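Local coordinates for intracellular protein transport protein USO1 (Saccharomyces cerevisiae S288c, PDB 6LSU) that acts as a membrane tether required for protein transport from the endoplasmic reticulum to the Golgi complex, at residues A[589-594]-A[636-641]; A[630-635]-A[648-653]; A[541-546]-A[597-602]. One frame throughout, in Å; residues are numbered along the deposited sequence.

Contact 1 (A[589-594]-A[636-641]); sequences WLFGDF and YEFSSK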
loop_
_atom_site.group_PDB
_atom_site.type_symbol
_atom_site.label_atom_id
_atom_site.label_comp_id
_atom_site.label_asym_id
_atom_site.label_seq_id
_atom_site.Cartn_x
_atom_site.Cartn_y
_atom_site.Cartn_z
ATOM N N TRP A 589 5.242 -4.596 -30.071
ATOM C CA TRP A 589 5.897 -3.629 -30.976
ATOM C C TRP A 589 5.274 -3.723 -32.372
ATOM O O TRP A 589 5.063 -2.722 -32.985
ATOM C CB TRP A 589 7.414 -3.875 -31.049
ATOM C CG TRP A 589 8.126 -2.665 -31.572
ATOM C CD1 TRP A 589 7.564 -1.634 -32.286
ATOM C CD2 TRP A 589 9.517 -2.351 -31.415
ATOM N NE1 TRP A 589 8.529 -0.743 -32.617
ATOM C CE2 TRP A 589 9.735 -1.154 -32.110
ATOM C CE3 TRP A 589 10.612 -3.002 -30.838
ATOM C CZ2 TRP A 589 10.996 -0.583 -32.222
ATOM C CZ3 TRP A 589 11.877 -2.474 -30.983
ATOM C CH2 TRP A 589 12.052 -1.253 -31.638
ATOM N N LEU A 590 5.069 -4.928 -32.887
ATOM C CA LEU A 590 4.665 -5.142 -34.302
ATOM C C LEU A 590 3.188 -4.794 -34.435
ATOM O O LEU A 590 2.812 -4.161 -35.461
ATOM C CB LEU A 590 4.921 -6.590 -34.702
ATOM C CG LEU A 590 6.177 -6.832 -35.528
ATOM C CD1 LEU A 590 7.414 -6.301 -34.822
ATOM C CD2 LEU A 590 6.326 -8.321 -35.808
ATOM N N PHE A 591 2.400 -5.158 -33.428
ATOM C CA PHE A 591 0.927 -4.938 -33.469
ATOM C C PHE A 591 0.604 -3.459 -33.783
ATOM O O PHE A 591 1.007 -2.543 -33.020
ATOM C CB PHE A 591 0.260 -5.396 -32.182
ATOM C CG PHE A 591 -1.226 -5.537 -32.363
ATOM C CD1 PHE A 591 -1.999 -4.422 -32.622
ATOM C CD2 PHE A 591 -1.839 -6.782 -32.325
ATOM C CE1 PHE A 591 -3.360 -4.538 -32.827
ATOM C CE2 PHE A 591 -3.200 -6.891 -32.536
ATOM C CZ PHE A 591 -3.956 -5.771 -32.791
ATOM N N GLY A 592 -0.064 -3.255 -34.927
ATOM C CA GLY A 592 -0.490 -1.967 -35.505
ATOM C C GLY A 592 0.682 -1.084 -35.920
ATOM O O GLY A 592 0.469 0.134 -36.027
ATOM N N ASP A 593 1.877 -1.631 -36.132
ATOM C CA ASP A 593 3.064 -0.834 -36.531
ATOM C C ASP A 593 3.672 -1.475 -37.805
ATOM O O ASP A 593 4.551 -2.368 -37.738
ATOM C CB ASP A 593 3.991 -0.635 -35.320
ATOM C CG ASP A 593 5.198 0.246 -35.571
ATOM O OD1 ASP A 593 5.335 0.730 -36.689
ATOM O OD2 ASP A 593 6.004 0.441 -34.644
ATOM N N PHE A 594 3.209 -1.003 -38.956
ATOM C CA PHE A 594 3.668 -1.384 -40.320
ATOM C C PHE A 594 5.198 -1.288 -40.444
ATOM O O PHE A 594 5.808 -2.256 -40.870
ATOM C CB PHE A 594 2.931 -0.532 -41.355
ATOM C CG PHE A 594 1.487 -0.936 -41.531
ATOM C CD1 PHE A 594 0.480 -0.374 -40.760
ATOM C CD2 PHE A 594 1.130 -1.903 -42.462
ATOM C CE1 PHE A 594 -0.845 -0.765 -40.921
ATOM C CE2 PHE A 594 -0.193 -2.295 -42.620
ATOM C CZ PHE A 594 -1.179 -1.724 -41.848
ATOM N N TYR A 636 2.154 -11.183 -39.879
ATOM C CA TYR A 636 1.362 -11.335 -41.122
ATOM C C TYR A 636 0.360 -10.171 -41.241
ATOM O O TYR A 636 0.358 -9.493 -42.277
ATOM C CB TYR A 636 0.696 -12.712 -41.222
ATOM C CG TYR A 636 -0.286 -12.710 -42.360
ATOM C CD1 TYR A 636 0.117 -12.343 -43.626
ATOM C CD2 TYR A 636 -1.617 -12.964 -42.151
ATOM C CE1 TYR A 636 -0.778 -12.239 -44.672
ATOM C CE2 TYR A 636 -2.527 -12.867 -43.189
ATOM C CZ TYR A 636 -2.103 -12.515 -44.451
ATOM O OH TYR A 636 -2.996 -12.426 -45.471
ATOM N N GLU A 637 -0.438 -9.927 -40.194
ATOM C CA GLU A 637 -1.558 -8.933 -40.131
ATOM C C GLU A 637 -1.139 -7.495 -40.479
ATOM O O GLU A 637 -2.009 -6.708 -40.899
ATOM C CB GLU A 637 -2.110 -8.896 -38.712
ATOM C CG GLU A 637 -3.257 -7.923 -38.543
ATOM C CD GLU A 637 -4.603 -8.481 -38.960
ATOM O OE1 GLU A 637 -5.430 -7.705 -39.492
ATOM O OE2 GLU A 637 -4.838 -9.681 -38.706
ATOM N N PHE A 638 0.122 -7.127 -40.287
ATOM C CA PHE A 638 0.579 -5.744 -40.568
ATOM C C PHE A 638 1.659 -5.797 -41.651
ATOM O O PHE A 638 2.375 -4.796 -41.833
ATOM C CB PHE A 638 0.932 -5.087 -39.224
ATOM C CG PHE A 638 -0.226 -5.120 -38.242
ATOM C CD1 PHE A 638 -1.324 -4.289 -38.419
ATOM C CD2 PHE A 638 -0.255 -6.014 -37.183
ATOM C CE1 PHE A 638 -2.405 -4.330 -37.545
ATOM C CE2 PHE A 638 -1.329 -6.044 -36.295
ATOM C CZ PHE A 638 -2.402 -5.194 -36.472
ATOM N N SER A 639 1.741 -6.917 -42.383
ATOM C CA SER A 639 2.507 -7.060 -43.655
ATOM C C SER A 639 1.741 -6.360 -44.785
ATOM O O SER A 639 0.499 -6.461 -44.807
ATOM C CB SER A 639 2.697 -8.496 -44.001
ATOM O OG SER A 639 1.434 -9.091 -44.301
ATOM N N SER A 640 2.449 -5.724 -45.717
ATOM C CA SER A 640 1.873 -5.151 -46.962
ATOM C C SER A 640 2.549 -5.756 -48.206
ATOM O O SER A 640 3.480 -6.602 -48.058
ATOM C CB SER A 640 1.961 -3.641 -46.940
ATOM O OG SER A 640 3.201 -3.178 -47.464
ATOM N N LYS A 641 2.088 -5.337 -49.392
ATOM C CA LYS A 641 2.653 -5.700 -50.716
ATOM C C LYS A 641 4.143 -5.368 -50.771
ATOM O O LYS A 641 4.882 -6.156 -51.397
ATOM C CB LYS A 641 2.000 -4.882 -51.824
ATOM C CG LYS A 641 0.678 -5.406 -52.349
ATOM C CD LYS A 641 -0.116 -4.343 -53.087
ATOM C CE LYS A 641 0.741 -3.403 -53.918
ATOM N NZ LYS A 641 -0.037 -2.754 -55.001
#

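Contact 2 (A[630-635]-A[648-653]); sequences MLLGVA and KEYFEF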
loop_
_atom_site.group_PDB
_atom_site.type_symbol
_atom_site.label_atom_id
_atom_site.label_comp_id
_atom_site.label_asym_id
_atom_site.label_seq_id
_atom_site.Cartn_x
_atom_site.Cartn_y
_atom_site.Cartn_z
ATOM N N MET A 630 2.214 -16.711 -32.464
ATOM C CA MET A 630 1.491 -15.409 -32.410
ATOM C C MET A 630 2.322 -14.309 -33.110
ATOM O O MET A 630 1.773 -13.468 -33.901
ATOM C CB MET A 630 1.257 -15.010 -30.963
ATOM C CG MET A 630 0.102 -14.055 -30.838
ATOM S SD MET A 630 -0.042 -13.403 -29.173
ATOM C CE MET A 630 -0.363 -14.926 -28.278
ATOM N N LEU A 631 3.634 -14.303 -32.844
ATOM C CA LEU A 631 4.543 -13.327 -33.472
ATOM C C LEU A 631 4.330 -13.362 -34.985
ATOM O O LEU A 631 4.190 -12.243 -35.620
ATOM C CB LEU A 631 5.975 -13.697 -33.093
ATOM C CG LEU A 631 6.928 -12.524 -32.925
ATOM C CD1 LEU A 631 8.392 -12.970 -33.068
ATOM C CD2 LEU A 631 6.608 -11.433 -33.951
ATOM N N LEU A 632 4.356 -14.568 -35.572
ATOM C CA LEU A 632 4.325 -14.744 -37.045
ATOM C C LEU A 632 2.959 -14.321 -37.591
ATOM O O LEU A 632 2.918 -13.589 -38.615
ATOM C CB LEU A 632 4.629 -16.215 -37.375
ATOM C CG LEU A 632 6.042 -16.646 -37.010
ATOM C CD1 LEU A 632 6.193 -18.143 -37.135
ATOM C CD2 LEU A 632 7.071 -15.919 -37.879
ATOM N N GLY A 633 1.901 -14.774 -36.946
ATOM C CA GLY A 633 0.530 -14.317 -37.230
ATOM C C GLY A 633 0.439 -12.810 -37.232
ATOM O O GLY A 633 0.013 -12.258 -38.253
ATOM N N VAL A 634 0.860 -12.163 -36.140
ATOM C CA VAL A 634 0.705 -10.690 -35.962
ATOM C C VAL A 634 1.522 -10.043 -37.078
ATOM O O VAL A 634 0.990 -9.147 -37.733
ATOM C CB VAL A 634 1.090 -10.216 -34.534
ATOM C CG1 VAL A 634 1.355 -8.709 -34.461
ATOM C CG2 VAL A 634 0.028 -10.610 -33.518
ATOM N N ALA A 635 2.756 -10.510 -37.294
ATOM C CA ALA A 635 3.662 -9.997 -38.349
ATOM C C ALA A 635 2.935 -10.111 -39.688
ATOM O O ALA A 635 3.068 -9.191 -40.527
ATOM C CB ALA A 635 4.971 -10.747 -38.370
ATOM N N LYS A 648 1.814 -11.738 -49.655
ATOM C CA LYS A 648 1.253 -13.001 -50.226
ATOM C C LYS A 648 2.339 -14.093 -50.126
ATOM O O LYS A 648 2.000 -15.256 -49.792
ATOM C CB LYS A 648 0.693 -12.769 -51.639
ATOM C CG LYS A 648 1.074 -11.440 -52.302
ATOM C CD LYS A 648 0.661 -11.299 -53.758
ATOM C CE LYS A 648 1.719 -10.626 -54.614
ATOM N NZ LYS A 648 1.484 -10.853 -56.061
ATOM N N GLU A 649 3.619 -13.740 -50.312
ATOM C CA GLU A 649 4.734 -14.717 -50.164
ATOM C C GLU A 649 4.803 -15.177 -48.695
ATOM O O GLU A 649 4.977 -16.389 -48.432
ATOM C CB GLU A 649 6.059 -14.118 -50.647
ATOM C CG GLU A 649 6.863 -15.094 -51.486
ATOM C CD GLU A 649 8.373 -14.918 -51.489
ATOM O OE1 GLU A 649 8.875 -13.947 -50.870
ATOM O OE2 GLU A 649 9.049 -15.774 -52.105
ATOM N N TYR A 650 4.669 -14.249 -47.744
ATOM C CA TYR A 650 4.780 -14.541 -46.283
ATOM C C TYR A 650 3.531 -15.285 -45.804
ATOM O O TYR A 650 3.668 -16.170 -44.955
ATOM C CB TYR A 650 4.971 -13.260 -45.475
ATOM C CG TYR A 650 5.036 -13.466 -43.982
ATOM C CD1 TYR A 650 6.180 -13.957 -43.390
ATOM C CD2 TYR A 650 3.978 -13.131 -43.159
ATOM C CE1 TYR A 650 6.275 -14.137 -42.019
ATOM C CE2 TYR A 650 4.043 -13.338 -41.799
ATOM C CZ TYR A 650 5.201 -13.822 -41.216
ATOM O OH TYR A 650 5.294 -14.041 -39.866
ATOM N N PHE A 651 2.371 -14.963 -46.364
ATOM C CA PHE A 651 1.091 -15.678 -46.125
ATOM C C PHE A 651 1.209 -17.154 -46.495
ATOM O O PHE A 651 0.809 -17.993 -45.654
ATOM C CB PHE A 651 -0.069 -15.092 -46.931
ATOM C CG PHE A 651 -1.347 -15.865 -46.725
ATOM C CD1 PHE A 651 -2.023 -15.788 -45.522
ATOM C CD2 PHE A 651 -1.867 -16.680 -47.719
ATOM C CE1 PHE A 651 -3.199 -16.501 -45.313
ATOM C CE2 PHE A 651 -3.041 -17.395 -47.514
ATOM C CZ PHE A 651 -3.708 -17.305 -46.313
ATOM N N GLU A 652 1.688 -17.442 -47.719
ATOM C CA GLU A 652 1.862 -18.831 -48.247
ATOM C C GLU A 652 2.865 -19.546 -47.334
ATOM O O GLU A 652 2.600 -20.667 -46.895
ATOM C CB GLU A 652 2.348 -18.850 -49.709
ATOM C CG GLU A 652 1.375 -18.266 -50.732
ATOM C CD GLU A 652 0.149 -19.089 -51.122
ATOM O OE1 GLU A 652 0.052 -20.268 -50.734
ATOM O OE2 GLU A 652 -0.727 -18.543 -51.822
ATOM N N PHE A 653 3.951 -18.855 -47.020
ATOM C CA PHE A 653 5.081 -19.384 -46.223
ATOM C C PHE A 653 4.605 -19.821 -44.835
ATOM O O PHE A 653 5.090 -20.848 -44.337
ATOM C CB PHE A 653 6.137 -18.291 -46.125
ATOM C CG PHE A 653 7.402 -18.711 -45.439
ATOM C CD1 PHE A 653 7.482 -18.721 -44.061
ATOM C CD2 PHE A 653 8.520 -19.057 -46.172
ATOM C CE1 PHE A 653 8.663 -19.063 -43.433
ATOM C CE2 PHE A 653 9.701 -19.399 -45.540
ATOM C CZ PHE A 653 9.767 -19.406 -44.170
#

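Contact 3 (A[541-546]-A[597-602]); sequences ITRNVT and TNDFLS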
loop_
_atom_site.group_PDB
_atom_site.type_symbol
_atom_site.label_atom_id
_atom_site.label_comp_id
_atom_site.label_asym_id
_atom_site.label_seq_id
_atom_site.Cartn_x
_atom_site.Cartn_y
_atom_site.Cartn_z
ATOM N N ILE A 541 11.998 6.229 -32.559
ATOM C CA ILE A 541 13.348 6.461 -31.964
ATOM C C ILE A 541 13.978 5.124 -31.589
ATOM O O ILE A 541 15.215 5.012 -31.630
ATOM C CB ILE A 541 13.265 7.398 -30.729
ATOM C CG1 ILE A 541 12.828 8.805 -31.136
ATOM C CG2 ILE A 541 14.601 7.413 -29.974
ATOM C CD1 ILE A 541 12.521 9.706 -29.968
ATOM N N THR A 542 13.173 4.175 -31.118
ATOM C CA THR A 542 13.679 2.897 -30.555
ATOM C C THR A 542 14.053 2.024 -31.741
ATOM O O THR A 542 15.153 1.418 -31.711
ATOM C CB THR A 542 12.659 2.202 -29.644
ATOM O OG1 THR A 542 12.341 3.057 -28.546
ATOM C CG2 THR A 542 13.193 0.881 -29.117
ATOM N N ARG A 543 13.204 2.052 -32.772
ATOM C CA ARG A 543 13.421 1.313 -34.048
ATOM C C ARG A 543 14.765 1.738 -34.664
ATOM O O ARG A 543 15.579 0.861 -35.052
ATOM C CB ARG A 543 12.255 1.522 -35.021
ATOM C CG ARG A 543 12.096 0.384 -36.009
ATOM C CD ARG A 543 10.827 0.397 -36.848
ATOM N NE ARG A 543 10.677 1.630 -37.603
ATOM C CZ ARG A 543 11.480 2.048 -38.588
ATOM N NH1 ARG A 543 12.524 1.335 -38.974
ATOM N NH2 ARG A 543 11.249 3.212 -39.170
ATOM N N ASN A 544 15.041 3.023 -34.766
ATOM C CA ASN A 544 16.155 3.479 -35.647
ATOM C C ASN A 544 17.470 3.470 -34.871
ATOM O O ASN A 544 18.429 4.033 -35.362
ATOM C CB ASN A 544 15.784 4.776 -36.368
ATOM C CG ASN A 544 14.633 4.515 -37.334
ATOM O OD1 ASN A 544 14.692 3.578 -38.144
ATOM N ND2 ASN A 544 13.554 5.286 -37.218
ATOM N N VAL A 545 17.521 2.797 -33.728
ATOM C CA VAL A 545 18.797 2.565 -33.002
ATOM C C VAL A 545 19.519 1.383 -33.657
ATOM O O VAL A 545 18.880 0.329 -33.929
ATOM C CB VAL A 545 18.571 2.330 -31.494
ATOM C CG1 VAL A 545 19.727 1.607 -30.857
ATOM C CG2 VAL A 545 18.323 3.629 -30.760
ATOM N N THR A 546 20.830 1.533 -33.819
ATOM C CA THR A 546 21.757 0.544 -34.427
ATOM C C THR A 546 22.740 0.081 -33.345
ATOM O O THR A 546 23.032 0.886 -32.439
ATOM C CB THR A 546 22.478 1.221 -35.591
ATOM O OG1 THR A 546 23.294 2.196 -34.930
ATOM C CG2 THR A 546 21.535 1.854 -36.599
ATOM N N THR A 597 6.762 -4.038 -38.552
ATOM C CA THR A 597 6.490 -5.346 -39.193
ATOM C C THR A 597 7.479 -5.529 -40.360
ATOM O O THR A 597 8.046 -6.614 -40.500
ATOM C CB THR A 597 5.028 -5.485 -39.629
ATOM O OG1 THR A 597 4.188 -5.617 -38.477
ATOM C CG2 THR A 597 4.790 -6.720 -40.477
ATOM N N ASN A 598 7.734 -4.481 -41.129
ATOM C CA ASN A 598 8.684 -4.513 -42.264
ATOM C C ASN A 598 10.094 -4.812 -41.749
ATOM O O ASN A 598 10.845 -5.546 -42.456
ATOM C CB ASN A 598 8.621 -3.236 -43.104
ATOM C CG ASN A 598 7.329 -3.140 -43.890
ATOM O OD1 ASN A 598 6.453 -3.998 -43.783
ATOM N ND2 ASN A 598 7.179 -2.079 -44.667
ATOM N N ASP A 599 10.465 -4.281 -40.589
ATOM C CA ASP A 599 11.834 -4.474 -40.063
ATOM C C ASP A 599 11.939 -5.944 -39.696
ATOM O O ASP A 599 12.995 -6.542 -39.967
ATOM C CB ASP A 599 12.137 -3.543 -38.892
ATOM C CG ASP A 599 12.507 -2.134 -39.304
ATOM O OD1 ASP A 599 12.183 -1.737 -40.451
ATOM O OD2 ASP A 599 13.105 -1.445 -38.469
ATOM N N PHE A 600 10.859 -6.510 -39.142
ATOM C CA PHE A 600 10.830 -7.920 -38.676
ATOM C C PHE A 600 10.951 -8.874 -39.877
ATOM O O PHE A 600 11.832 -9.756 -39.858
ATOM C CB PHE A 600 9.550 -8.205 -37.880
ATOM C CG PHE A 600 9.440 -9.622 -37.378
ATOM C CD1 PHE A 600 10.436 -10.127 -36.561
ATOM C CD2 PHE A 600 8.402 -10.461 -37.768
ATOM C CE1 PHE A 600 10.369 -11.422 -36.064
ATOM C CE2 PHE A 600 8.343 -11.769 -37.312
ATOM C CZ PHE A 600 9.310 -12.237 -36.430
ATOM N N LEU A 601 10.085 -8.671 -40.880
ATOM C CA LEU A 601 9.934 -9.470 -42.141
ATOM C C LEU A 601 11.175 -9.374 -43.028
ATOM O O LEU A 601 11.275 -10.142 -43.952
ATOM C CB LEU A 601 8.730 -8.954 -42.930
ATOM C CG LEU A 601 7.368 -9.257 -42.312
ATOM C CD1 LEU A 601 6.260 -8.764 -43.198
ATOM C CD2 LEU A 601 7.168 -10.713 -42.020
ATOM N N SER A 602 12.069 -8.444 -42.783
ATOM C CA SER A 602 13.244 -8.178 -43.636
ATOM C C SER A 602 14.362 -9.154 -43.299
ATOM O O SER A 602 15.497 -8.846 -43.664
ATOM C CB SER A 602 13.732 -6.758 -43.453
ATOM O OG SER A 602 14.600 -6.696 -42.339
#

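Contact 1 (A[589-594]-A[636-641])
Phe638, where the chain leaves helix 622-637, lays one face of its ring on the type II turn from Leu590 to Asp593; its CG, anti to the carbonyl carbon, sets the ring there. Gly592 N stands over the ring centre, 3.4 Å from Phe638 CZ, and Gly592 CA makes a CH-pi contact 16° off the ring normal. Glycine suits this third turn position because its phi is positive. Over the opposite face lies CG of the neighbouring Glu637. On the tightly packed side Phe638 drives its edge at the face of Phe591, CZ 3.8 Å from Phe591 CE1, with the planes at 55°; Phe591 is buried, and residues of helix 713-717 also touch it. The solvent side is looser. There the exposed Phe594 turns its face to another part of the Phe638 edge in a T-shaped pair, planes at 88°, with Phe594 CZ 4.3 Å from Phe638 CD1. Replacing Phe638 with an alanine removes the ring and would probably leave Phe591 and Phe594 without the edge they face and a gap against Gly592. No hydrogen bond joins the two segments, so this junction of two helix ends relies on aromatic and van der Waals contact.

Contact 2 (A[630-635]-A[648-653])
Ala635 and Tyr650 mark the closest approach of two helical segments, their CA atoms 9.2 Å apart. Residues 630-635 belong to helix 622-637 and residues 648-653 to helix 647-658, so the contact joins two consecutive helices across a short connection. At that spacing a long residue is needed to cross between the backbones, and Tyr650 supplies it. Its CG lies anti to the backbone N (chi1 178°), which extends the ring from its own helix toward the other. The hydroxyl then donates a hydrogen bond to the backbone oxygen of Leu632, with 2.7 Å between Tyr650 OH and Leu632 O. The acceptor sits at the ring edge, in its plane, but the donor meets the carbonyl from the side, at a C=O...donor angle of 104° and 23° out of the carbonyl plane. Such an approach suits an oxygen inside a helix, since Leu632 O also faces Tyr636 N, 2.8 Å away. Ala635 CB lies 3.6 Å from Tyr650 OH, and this small methyl leaves room for the phenol to come close to the helix. Leu632 crosses the tyrosine at about a right angle and places its CD2 branch beside the hydroxyl. Phe645 packs edge-to-face with Tyr650, and Leu601 touches it as well. A buried phenol thus brings its one polar group to a backbone acceptor, while its ring remains in apolar surroundings.

Contact 3 (A[541-546]-A[597-602])
The guanidinium of Arg543 and the carboxylate of Asp599 meet nearly perpendicular, their planes 84° apart. Asp599 OD2 lies at the guanidinium edge, in its plane, while over one face, toward the rim, sits CG of Asn544, the residue that follows Arg543 as the helix ends. The salt bridge has one prong: Arg543 NH1 donates to Asp599 OD2 at 2.9 Å, with an N-H...O angle of 155°, and reaches the syn side of that oxygen, somewhat out of the carboxylate plane. Asp599 OD1 is farther from Arg543 NH1, at 3.4 Å. The arginine is extended as far as CD, so that Asp599 OD2 lies against its CG and CD methylenes, and the bend at chi3 (57°) brings NH1 back to that same oxygen. An arginine suits the place because its remaining nitrogens can serve a second acid: NH2 forms a salt bridge with Glu540, so the cation is shared between two carboxylates. The aspartate is short enough to keep its charge close to its own helix. Ser602 OG donates to Asp599 O at 2.9 Å, Gln561 also bonds to this carbonyl, and Ile560 of the same helix 559-568 touches both Arg543 and Asp599. Acid, base and acid thus form a complex salt bridge at the surface of an armadillo-type helical solenoid, linking helix 535-543 to helix 594-601 beside helix 559-568.

In the fold
Followed from the N terminus, the chain opens contact 3 at 541-546 and contact 1 at 589-594, then closes contact 3 at 597-602. It opens contact 2 at 630-635 and immediately afterwards closes contact 1 at 636-641; contact 2 closes last, at 648-653. Contact 1 therefore crosses both others, whereas contacts 3 and 2 follow in series. The centre of contact 1 lies about 10 Å from that of contact 2 and about 12 Å from that of contact 3. Leu590 packs on both Phe600 and Leu631, joining the three sites. Together they tie helices 535-543, 577-590, 594-601, 622-637 and 647-658 into the C-terminal part of the globular head.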